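PDB 4KRD: PHO85 cyclin-10 from Saccharomyces cerevisiae, which pairs as a cyclin with the cyclin-dependent kinase PHO85 to form a holoenzyme that phosphorylates glycogen synthase GSY2 and so restrains glycogen accumulation. Local coordinates for residues 71-80 / 127-136; 135-146 / 168-177. All coordinates share one frame; numbering follows the deposited sequence.

Contact 1: 71-80 / 127-136; sequences YSNFYMKSKP and NLQEKEVHRM
Tyr71 gives its hydroxyl to Glu132, OH to OE1 at 2.7 Å, tying helix 65-72 and the loop after it to helix 130-148 in the helical cyclin domain. The ring and carboxylate planes stand nearly perpendicular, and the backbone N of Gln129 binds the same OE1 from the opposite face, while a water bridges OE2 to Tyr71 O. With an alanine at Glu132, the Tyr71 hydroxyl and the Gln129 amide would probably both lose their shared acceptor. Phe74 offers a flat face to Met136, whose CE sits over the ring centre, 3.6 Å from the centroid, as a CH-pi contact; bends at chi2 and chi3 swing the flexible thioether there, and SD over the same ring makes the pair Met-aromatic. Met76 N bonds to Lys131 O at 2.8 Å, fastening the loop to helix 130-148. Lys131 does two things: CB lies against a face of the Tyr75 ring (CH-pi), and the long extended chain carries NZ on to Lys77 O, 2.7 Å away. Farther out, Pro80 CB lies over a face of the His134 imidazole. Arg135, extended from CG to NE, directs NH1 at Asn73 O, 2.9 Å away and only 5° out of the guanidinium plane.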
loop_
_atom_site.group_PDB
_atom_site.type_symbol
_atom_site.label_atom_id
_atom_site.label_comp_id
_atom_site.label_asym_id
_atom_site.label_seq_id
_atom_site.Cartn_x
_atom_site.Cartn_y
_atom_site.Cartn_z
ATOM N N TYR B 71 4.072 24.068 -1.488
ATOM C CA TYR B 71 5.004 24.324 -0.405
ATOM C C TYR B 71 4.701 25.617 0.391
ATOM O O TYR B 71 4.876 25.655 1.605
ATOM C CB TYR B 71 6.444 24.325 -0.918
ATOM C CG TYR B 71 7.434 24.360 0.211
ATOM C CD1 TYR B 71 7.799 23.193 0.879
ATOM C CD2 TYR B 71 7.978 25.564 0.644
ATOM C CE1 TYR B 71 8.691 23.224 1.934
ATOM C CE2 TYR B 71 8.872 25.606 1.698
ATOM C CZ TYR B 71 9.221 24.438 2.344
ATOM O OH TYR B 71 10.108 24.472 3.392
ATOM N N SER B 72 4.241 26.665 -0.289
ATOM C CA SER B 72 3.895 27.921 0.390
ATOM C C SER B 72 2.805 27.758 1.458
ATOM O O SER B 72 2.668 28.596 2.346
ATOM C CB SER B 72 3.473 28.983 -0.624
ATOM O OG SER B 72 2.280 28.608 -1.289
ATOM N N ASN B 73 2.033 26.680 1.379
ATOM C CA ASN B 73 1.035 26.390 2.414
ATOM C C ASN B 73 1.651 26.180 3.807
ATOM O O ASN B 73 0.965 26.285 4.824
ATOM C CB ASN B 73 0.168 25.173 2.023
ATOM C CG ASN B 73 -0.865 25.504 0.954
ATOM O OD1 ASN B 73 -1.454 26.590 0.956
ATOM N ND2 ASN B 73 -1.086 24.573 0.029
ATOM N N PHE B 74 2.941 25.864 3.861
ATOM C CA PHE B 74 3.588 25.607 5.149
ATOM C C PHE B 74 3.939 26.880 5.922
ATOM O O PHE B 74 4.121 26.830 7.135
ATOM C CB PHE B 74 4.847 24.753 4.988
ATOM C CG PHE B 74 4.566 23.367 4.468
ATOM C CD1 PHE B 74 3.804 22.484 5.209
ATOM C CD2 PHE B 74 5.057 22.964 3.236
ATOM C CE1 PHE B 74 3.516 21.209 4.723
ATOM C CE2 PHE B 74 4.780 21.692 2.736
ATOM C CZ PHE B 74 4.014 20.812 3.484
ATOM N N TYR B 75 4.042 28.002 5.218
ATOM C CA TYR B 75 4.437 29.271 5.857
ATOM C C TYR B 75 3.374 29.770 6.832
ATOM O O TYR B 75 2.240 30.044 6.445
ATOM C CB TYR B 75 4.735 30.337 4.809
ATOM C CG TYR B 75 5.492 31.542 5.355
ATOM C CD1 TYR B 75 6.878 31.588 5.316
ATOM C CD2 TYR B 75 4.817 32.622 5.911
ATOM C CE1 TYR B 75 7.581 32.687 5.811
ATOM C CE2 TYR B 75 5.508 33.726 6.411
ATOM C CZ TYR B 75 6.887 33.746 6.358
ATOM O OH TYR B 75 7.575 34.829 6.845
ATOM N N MET B 76 3.745 29.871 8.101
ATOM C CA MET B 76 2.844 30.346 9.143
ATOM C C MET B 76 3.250 31.753 9.577
ATOM O O MET B 76 4.335 31.945 10.125
ATOM C CB MET B 76 2.910 29.403 10.338
ATOM C CG MET B 76 1.902 29.682 11.416
ATOM S SD MET B 76 2.132 28.510 12.752
ATOM C CE MET B 76 0.885 29.048 13.928
ATOM N N LYS B 77 2.380 32.726 9.325
ATOM C CA LYS B 77 2.666 34.129 9.629
ATOM C C LYS B 77 3.045 34.366 11.086
ATOM O O LYS B 77 4.095 34.940 11.380
ATOM C CB LYS B 77 1.468 35.009 9.258
ATOM C CG LYS B 77 1.384 35.365 7.783
ATOM C CD LYS B 77 2.531 36.274 7.381
ATOM C CE LYS B 77 2.452 36.661 5.912
ATOM N NZ LYS B 77 3.620 37.496 5.490
ATOM N N SER B 78 2.184 33.927 11.997
ATOM C CA SER B 78 2.381 34.193 13.419
ATOM C C SER B 78 3.236 33.138 14.114
ATOM O O SER B 78 3.297 31.986 13.682
ATOM C CB SER B 78 1.027 34.309 14.125
ATOM O OG SER B 78 0.213 33.186 13.850
ATOM N N LYS B 79 3.897 33.540 15.194
ATOM C CA LYS B 79 4.654 32.604 16.016
ATOM C C LYS B 79 3.711 31.621 16.692
ATOM O O LYS B 79 2.688 32.019 17.249
ATOM C CB LYS B 79 5.473 33.351 17.073
ATOM N N PRO B 80 4.052 30.327 16.642
ATOM C CA PRO B 80 3.222 29.285 17.251
ATOM C C PRO B 80 3.102 29.511 18.749
ATOM O O PRO B 80 4.010 30.074 19.348
ATOM C CB PRO B 80 4.023 28.000 16.998
ATOM C CG PRO B 80 4.980 28.337 15.890
ATOM C CD PRO B 80 5.288 29.788 16.045
ATOM N N ASN B 127 15.340 25.228 0.855
ATOM C CA ASN B 127 15.540 25.950 2.092
ATOM C C ASN B 127 14.354 25.747 3.028
ATOM O O ASN B 127 13.200 25.900 2.625
ATOM C CB ASN B 127 15.754 27.438 1.806
ATOM C CG ASN B 127 17.078 27.712 1.094
ATOM O OD1 ASN B 127 18.121 27.816 1.732
ATOM N ND2 ASN B 127 17.034 27.830 -0.226
ATOM N N LEU B 128 14.644 25.378 4.270
ATOM C CA LEU B 128 13.636 25.346 5.328
ATOM C C LEU B 128 13.728 26.627 6.166
ATOM O O LEU B 128 14.817 26.988 6.596
ATOM C CB LEU B 128 13.899 24.158 6.245
ATOM C CG LEU B 128 12.948 23.942 7.428
ATOM C CD1 LEU B 128 11.487 23.839 6.977
ATOM C CD2 LEU B 128 13.373 22.695 8.193
ATOM N N GLN B 129 12.595 27.287 6.413
ATOM C CA GLN B 129 12.536 28.453 7.308
ATOM C C GLN B 129 11.807 28.096 8.596
ATOM O O GLN B 129 10.993 27.162 8.613
ATOM C CB GLN B 129 11.769 29.610 6.666
ATOM C CG GLN B 129 12.206 30.015 5.282
ATOM C CD GLN B 129 11.315 31.119 4.728
ATOM O OE1 GLN B 129 10.330 30.851 4.035
ATOM N NE2 GLN B 129 11.642 32.367 5.057
ATOM N N GLU B 130 12.065 28.859 9.662
ATOM C CA GLU B 130 11.448 28.585 10.957
ATOM C C GLU B 130 9.938 28.743 10.897
ATOM O O GLU B 130 9.203 28.042 11.595
ATOM C CB GLU B 130 12.018 29.484 12.065
ATOM C CG GLU B 130 11.517 29.111 13.470
ATOM C CD GLU B 130 12.049 27.755 13.967
ATOM O OE1 GLU B 130 13.279 27.630 14.167
ATOM O OE2 GLU B 130 11.240 26.816 14.166
ATOM N N LYS B 131 9.472 29.665 10.063
ATOM C CA LYS B 131 8.035 29.878 9.930
ATOM C C LYS B 131 7.310 28.722 9.214
ATOM O O LYS B 131 6.077 28.706 9.144
ATOM C CB LYS B 131 7.739 31.209 9.242
ATOM C CG LYS B 131 8.193 32.418 10.051
ATOM C CD LYS B 131 7.342 33.638 9.750
ATOM C CE LYS B 131 7.578 34.742 10.771
ATOM N NZ LYS B 131 6.534 35.799 10.666
ATOM N N GLU B 132 8.075 27.766 8.698
ATOM C CA GLU B 132 7.493 26.607 7.993
ATOM C C GLU B 132 7.453 25.369 8.875
ATOM O O GLU B 132 6.775 24.382 8.544
ATOM C CB GLU B 132 8.268 26.334 6.699
ATOM C CG GLU B 132 8.055 27.438 5.651
ATOM C CD GLU B 132 9.174 27.556 4.620
ATOM O OE1 GLU B 132 10.177 26.816 4.710
ATOM O OE2 GLU B 132 9.045 28.409 3.712
ATOM N N VAL B 133 8.143 25.425 10.014
ATOM C CA VAL B 133 8.335 24.235 10.845
ATOM C C VAL B 133 7.064 23.673 11.496
ATOM O O VAL B 133 6.833 22.457 11.479
ATOM C CB VAL B 133 9.408 24.450 11.927
ATOM C CG1 VAL B 133 9.367 23.313 12.943
ATOM C CG2 VAL B 133 10.791 24.581 11.279
ATOM N N HIS B 134 6.241 24.551 12.063
ATOM C CA HIS B 134 5.052 24.115 12.795
ATOM C C HIS B 134 4.076 23.317 11.909
ATOM O O HIS B 134 3.612 22.231 12.279
ATOM C CB HIS B 134 4.356 25.339 13.397
ATOM C CG HIS B 134 3.219 25.005 14.310
ATOM N ND1 HIS B 134 1.899 25.192 13.955
ATOM C CD2 HIS B 134 3.202 24.495 15.563
ATOM C CE1 HIS B 134 1.119 24.815 14.951
ATOM N NE2 HIS B 134 1.884 24.383 15.938
ATOM N N ARG B 135 3.775 23.860 10.738
ATOM C CA ARG B 135 2.847 23.212 9.818
ATOM C C ARG B 135 3.472 21.986 9.159
ATOM O O ARG B 135 2.760 21.053 8.791
ATOM C CB ARG B 135 2.356 24.204 8.759
ATOM C CG ARG B 135 1.396 25.257 9.316
ATOM C CD ARG B 135 0.886 26.172 8.210
ATOM N NE ARG B 135 -0.105 27.120 8.706
ATOM C CZ ARG B 135 -0.781 27.964 7.939
ATOM N NH1 ARG B 135 -0.587 27.979 6.626
ATOM N NH2 ARG B 135 -1.665 28.787 8.487
ATOM N N MET B 136 4.795 22.000 9.000
ATOM C CA MET B 136 5.516 20.845 8.465
ATOM C C MET B 136 5.417 19.640 9.399
ATOM O O MET B 136 5.252 18.504 8.954
ATOM C CB MET B 136 6.982 21.202 8.219
ATOM C CG MET B 136 7.818 20.073 7.625
ATOM S SD MET B 136 7.313 19.576 5.957
ATOM C CE MET B 136 7.598 21.098 5.054
HETATM O O HOH W 1 6.185 28.031 2.551
#

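Contact 2: 135-146 / 168-177; sequences RMIIAAVRLSTK and LLTKLEVSLL
Arg135 begins the contact with its aliphatic stem, CB lying 3.8 Å from Leu172 CD1, while Leu168 CD2 sits over one face of its guanidinium; with NH1 taken up by Asn73 O, the methylenes and one guanidinium face are left to pack on leucines. One turn on, Ile138 directs CG2 at Leu169 CD1, 3.8 Å away, the branch at CB putting a methyl close to its own helix. Ala139 stands where the backbones come nearest, its CB 3.6 Å from Leu172 O, and a small residue suits so close an approach. Helices 130-148 and 166-180 both belong to the all-helical cyclin domain, and their segments 135-146 and 168-177 cross at -78°, the axes 8.5 Å apart at closest. Leu176 is a knob in a hole formed by Met136, Ala139, Ala140 and Leu143, and its CD2 reaches within 3.6 Å of Ala140 CA. Beyond the crossing a salt-bridge network joins the packing. Arg142 bends at chi2 (62°), and its NE meets Glu173 OE2 at 3.1 Å, nearly in line with the C-O bond, though the N-H...O angle is only 140°, a bent bond; NH1 goes to His153 O. Leu143 follows on the apolar side, with CD2 3.7 Å from Leu176 CD2 and also close to Leu177. Lys146, extended beyond CG, brings NZ to the same OE2 at 2.8 Å, on the syn side and from the carboxylate face opposite to Arg142 NE. Two cationic groups thus grip one buried oxygen, which probably keeps Glu173 ionised. Backbone of the other protein chain in the assembly hydrogen-bonds both to Glu173 OE1 and to Lys146 NZ.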
loop_
_atom_site.group_PDB
_atom_site.type_symbol
_atom_site.label_atom_id
_atom_site.label_comp_id
_atom_site.label_asym_id
_atom_site.label_seq_id
_atom_site.Cartn_x
_atom_site.Cartn_y
_atom_site.Cartn_z
ATOM N N ARG B 135 3.775 23.860 10.738
ATOM C CA ARG B 135 2.847 23.212 9.818
ATOM C C ARG B 135 3.472 21.986 9.159
ATOM O O ARG B 135 2.760 21.053 8.791
ATOM C CB ARG B 135 2.356 24.204 8.759
ATOM C CG ARG B 135 1.396 25.257 9.316
ATOM C CD ARG B 135 0.886 26.172 8.210
ATOM N NE ARG B 135 -0.105 27.120 8.706
ATOM C CZ ARG B 135 -0.781 27.964 7.939
ATOM N NH1 ARG B 135 -0.587 27.979 6.626
ATOM N NH2 ARG B 135 -1.665 28.787 8.487
ATOM N N MET B 136 4.795 22.000 9.000
ATOM C CA MET B 136 5.516 20.845 8.465
ATOM C C MET B 136 5.417 19.640 9.399
ATOM O O MET B 136 5.252 18.504 8.954
ATOM C CB MET B 136 6.982 21.202 8.219
ATOM C CG MET B 136 7.818 20.073 7.625
ATOM S SD MET B 136 7.313 19.576 5.957
ATOM C CE MET B 136 7.598 21.098 5.054
ATOM N N ILE B 137 5.535 19.891 10.696
ATOM C CA ILE B 137 5.397 18.845 11.707
ATOM C C ILE B 137 4.010 18.214 11.663
ATOM O O ILE B 137 3.869 16.995 11.673
ATOM C CB ILE B 137 5.675 19.402 13.119
ATOM C CG1 ILE B 137 7.176 19.648 13.291
ATOM C CG2 ILE B 137 5.171 18.453 14.185
ATOM C CD1 ILE B 137 7.530 20.495 14.512
ATOM N N ILE B 138 2.992 19.061 11.630
ATOM C CA ILE B 138 1.616 18.608 11.488
ATOM C C ILE B 138 1.448 17.657 10.293
ATOM O O ILE B 138 0.939 16.548 10.439
ATOM C CB ILE B 138 0.687 19.814 11.341
ATOM C CG1 ILE B 138 0.683 20.629 12.643
ATOM C CG2 ILE B 138 -0.736 19.377 11.019
ATOM C CD1 ILE B 138 -0.244 21.820 12.593
ATOM N N ALA B 139 1.882 18.096 9.119
ATOM C CA ALA B 139 1.739 17.293 7.893
ATOM C C ALA B 139 2.510 15.975 7.927
ATOM O O ALA B 139 1.984 14.918 7.533
ATOM C CB ALA B 139 2.166 18.126 6.676
ATOM N N ALA B 140 3.764 16.019 8.388
ATOM C CA ALA B 140 4.617 14.828 8.373
ATOM C C ALA B 140 4.114 13.770 9.344
ATOM O O ALA B 140 4.162 12.567 9.058
ATOM C CB ALA B 140 6.074 15.199 8.668
ATOM N N VAL B 141 3.621 14.207 10.498
ATOM C CA VAL B 141 3.053 13.252 11.435
ATOM C C VAL B 141 1.779 12.642 10.862
ATOM O O VAL B 141 1.594 11.446 10.945
ATOM C CB VAL B 141 2.777 13.856 12.827
ATOM C CG1 VAL B 141 1.936 12.890 13.677
ATOM C CG2 VAL B 141 4.106 14.207 13.526
ATOM N N ARG B 142 0.919 13.466 10.274
ATOM C CA ARG B 142 -0.382 12.992 9.805
ATOM C C ARG B 142 -0.218 12.026 8.645
ATOM O O ARG B 142 -0.832 10.958 8.619
ATOM C CB ARG B 142 -1.292 14.175 9.428
ATOM C CG ARG B 142 -2.676 13.768 8.892
ATOM C CD ARG B 142 -3.493 12.990 9.931
ATOM N NE ARG B 142 -4.908 12.911 9.556
ATOM C CZ ARG B 142 -5.810 12.189 10.208
ATOM N NH1 ARG B 142 -5.442 11.480 11.265
ATOM N NH2 ARG B 142 -7.069 12.172 9.802
ATOM N N LEU B 143 0.638 12.387 7.695
ATOM C CA LEU B 143 0.896 11.550 6.527
ATOM C C LEU B 143 1.527 10.235 6.973
ATOM O O LEU B 143 1.192 9.159 6.475
ATOM C CB LEU B 143 1.817 12.300 5.547
ATOM C CG LEU B 143 1.634 12.067 4.050
ATOM C CD1 LEU B 143 0.154 11.989 3.702
ATOM C CD2 LEU B 143 2.324 13.169 3.228
ATOM N N SER B 144 2.442 10.330 7.932
ATOM C CA SER B 144 3.107 9.159 8.470
ATOM C C SER B 144 2.118 8.133 9.029
ATOM O O SER B 144 2.217 6.937 8.723
ATOM C CB SER B 144 4.125 9.561 9.554
ATOM O OG SER B 144 4.597 8.401 10.214
ATOM N N THR B 145 1.165 8.588 9.844
ATOM C CA THR B 145 0.183 7.672 10.415
ATOM C C THR B 145 -0.652 6.990 9.323
ATOM O O THR B 145 -0.987 5.816 9.445
ATOM C CB THR B 145 -0.779 8.349 11.438
ATOM O OG1 THR B 145 -1.590 9.328 10.776
ATOM C CG2 THR B 145 0.000 8.983 12.598
ATOM N N LYS B 146 -0.959 7.721 8.256
ATOM C CA LYS B 146 -1.776 7.183 7.167
ATOM C C LYS B 146 -1.005 6.192 6.279
ATOM O O LYS B 146 -1.598 5.298 5.682
ATOM C CB LYS B 146 -2.368 8.325 6.331
ATOM C CG LYS B 146 -3.505 9.039 7.030
ATOM C CD LYS B 146 -4.257 10.012 6.140
ATOM C CE LYS B 146 -5.478 10.573 6.874
ATOM N NZ LYS B 146 -6.250 11.542 6.059
ATOM N N LEU B 168 -7.572 23.251 6.906
ATOM C CA LEU B 168 -6.124 23.430 6.849
ATOM C C LEU B 168 -5.378 22.089 6.898
ATOM O O LEU B 168 -4.438 21.871 6.140
ATOM C CB LEU B 168 -5.638 24.351 7.978
ATOM C CG LEU B 168 -4.127 24.601 8.021
ATOM C CD1 LEU B 168 -3.622 25.206 6.722
ATOM C CD2 LEU B 168 -3.746 25.477 9.203
ATOM N N LEU B 169 -5.802 21.200 7.790
ATOM C CA LEU B 169 -5.182 19.882 7.921
ATOM C C LEU B 169 -5.168 19.138 6.585
ATOM O O LEU B 169 -4.151 18.580 6.178
ATOM C CB LEU B 169 -5.887 19.042 8.990
ATOM C CG LEU B 169 -5.314 17.638 9.235
ATOM C CD1 LEU B 169 -3.806 17.662 9.475
ATOM C CD2 LEU B 169 -6.018 16.936 10.374
ATOM N N THR B 170 -6.302 19.151 5.899
ATOM C CA THR B 170 -6.394 18.542 4.588
ATOM C C THR B 170 -5.425 19.202 3.615
ATOM O O THR B 170 -4.745 18.516 2.849
ATOM C CB THR B 170 -7.827 18.612 4.046
ATOM O OG1 THR B 170 -8.692 17.946 4.972
ATOM C CG2 THR B 170 -7.930 17.949 2.660
ATOM N N LYS B 171 -5.365 20.512 3.640
ATOM C CA LYS B 171 -4.498 21.245 2.768
ATOM C C LYS B 171 -3.025 20.906 3.011
ATOM O O LYS B 171 -2.252 20.821 2.100
ATOM C CB LYS B 171 -4.752 22.727 2.939
ATOM C CG LYS B 171 -3.968 23.581 2.028
ATOM C CD LYS B 171 -4.169 25.037 2.291
ATOM C CE LYS B 171 -5.446 25.520 1.683
ATOM N NZ LYS B 171 -6.086 26.669 2.421
ATOM N N LEU B 172 -2.666 20.726 4.264
ATOM C CA LEU B 172 -1.302 20.375 4.635
ATOM C C LEU B 172 -0.923 18.933 4.271
ATOM O O LEU B 172 0.181 18.701 3.779
ATOM C CB LEU B 172 -1.069 20.639 6.120
ATOM C CG LEU B 172 -1.117 22.124 6.522
ATOM C CD1 LEU B 172 -0.866 22.260 8.004
ATOM C CD2 LEU B 172 -0.119 22.964 5.693
ATOM N N GLU B 173 -1.816 17.974 4.512
ATOM C CA GLU B 173 -1.580 16.590 4.061
ATOM C C GLU B 173 -1.235 16.543 2.581
ATOM O O GLU B 173 -0.282 15.890 2.178
ATOM C CB GLU B 173 -2.819 15.709 4.241
ATOM C CG GLU B 173 -3.259 15.463 5.652
ATOM C CD GLU B 173 -4.546 14.631 5.700
ATOM O OE1 GLU B 173 -5.441 14.852 4.862
ATOM O OE2 GLU B 173 -4.659 13.770 6.585
ATOM N N VAL B 174 -2.051 17.208 1.769
ATOM C CA VAL B 174 -1.897 17.140 0.327
ATOM C C VAL B 174 -0.660 17.903 -0.136
ATOM O O VAL B 174 0.007 17.485 -1.065
ATOM C CB VAL B 174 -3.142 17.679 -0.399
ATOM C CG1 VAL B 174 -2.898 17.749 -1.897
ATOM C CG2 VAL B 174 -4.351 16.811 -0.095
ATOM N N SER B 175 -0.368 19.028 0.506
ATOM C CA SER B 175 0.814 19.799 0.149
ATOM C C SER B 175 2.089 18.976 0.340
ATOM O O SER B 175 2.965 18.980 -0.518
ATOM C CB SER B 175 0.894 21.092 0.973
ATOM O OG SER B 175 -0.211 21.937 0.693
ATOM N N LEU B 176 2.199 18.277 1.467
ATOM C CA LEU B 176 3.406 17.499 1.719
ATOM C C LEU B 176 3.430 16.328 0.737
ATOM O O LEU B 176 4.447 16.035 0.123
ATOM C CB LEU B 176 3.453 16.996 3.159
ATOM C CG LEU B 176 4.626 16.073 3.472
ATOM C CD1 LEU B 176 5.957 16.793 3.154
ATOM C CD2 LEU B 176 4.578 15.592 4.902
ATOM N N LEU B 177 2.284 15.681 0.570
ATOM C CA LEU B 177 2.192 14.557 -0.365
ATOM C C LEU B 177 2.649 14.949 -1.785
ATOM O O LEU B 177 3.517 14.290 -2.377
ATOM C CB LEU B 177 0.760 13.993 -0.358
ATOM C CG LEU B 177 0.482 12.785 -1.259
ATOM C CD1 LEU B 177 1.265 11.595 -0.790
ATOM C CD2 LEU B 177 -1.021 12.476 -1.282
#

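Contact 1 and contact 2 share Arg135 and Met136 and follow one another along helix 130-148, their centres about 13 Å apart. Each of the two shared residues serves partners in both contacts, so the loop after helix 65-72 and helix 166-180 meet the same turn of helix 130-148. The two contacts also touch directly: Asn73 ND2 lies 2.9 Å from Ser175 OG, a probable hydrogen bond, Asn73 O packs 3.6 Å from Leu172 CD2, and Phe74 CZ lies 3.7 Å from Leu176 N. They differ in surroundings, since the segments of contact 1 meet no other protein chain, whereas the Lys146 and Glu173 end of contact 2 borders one.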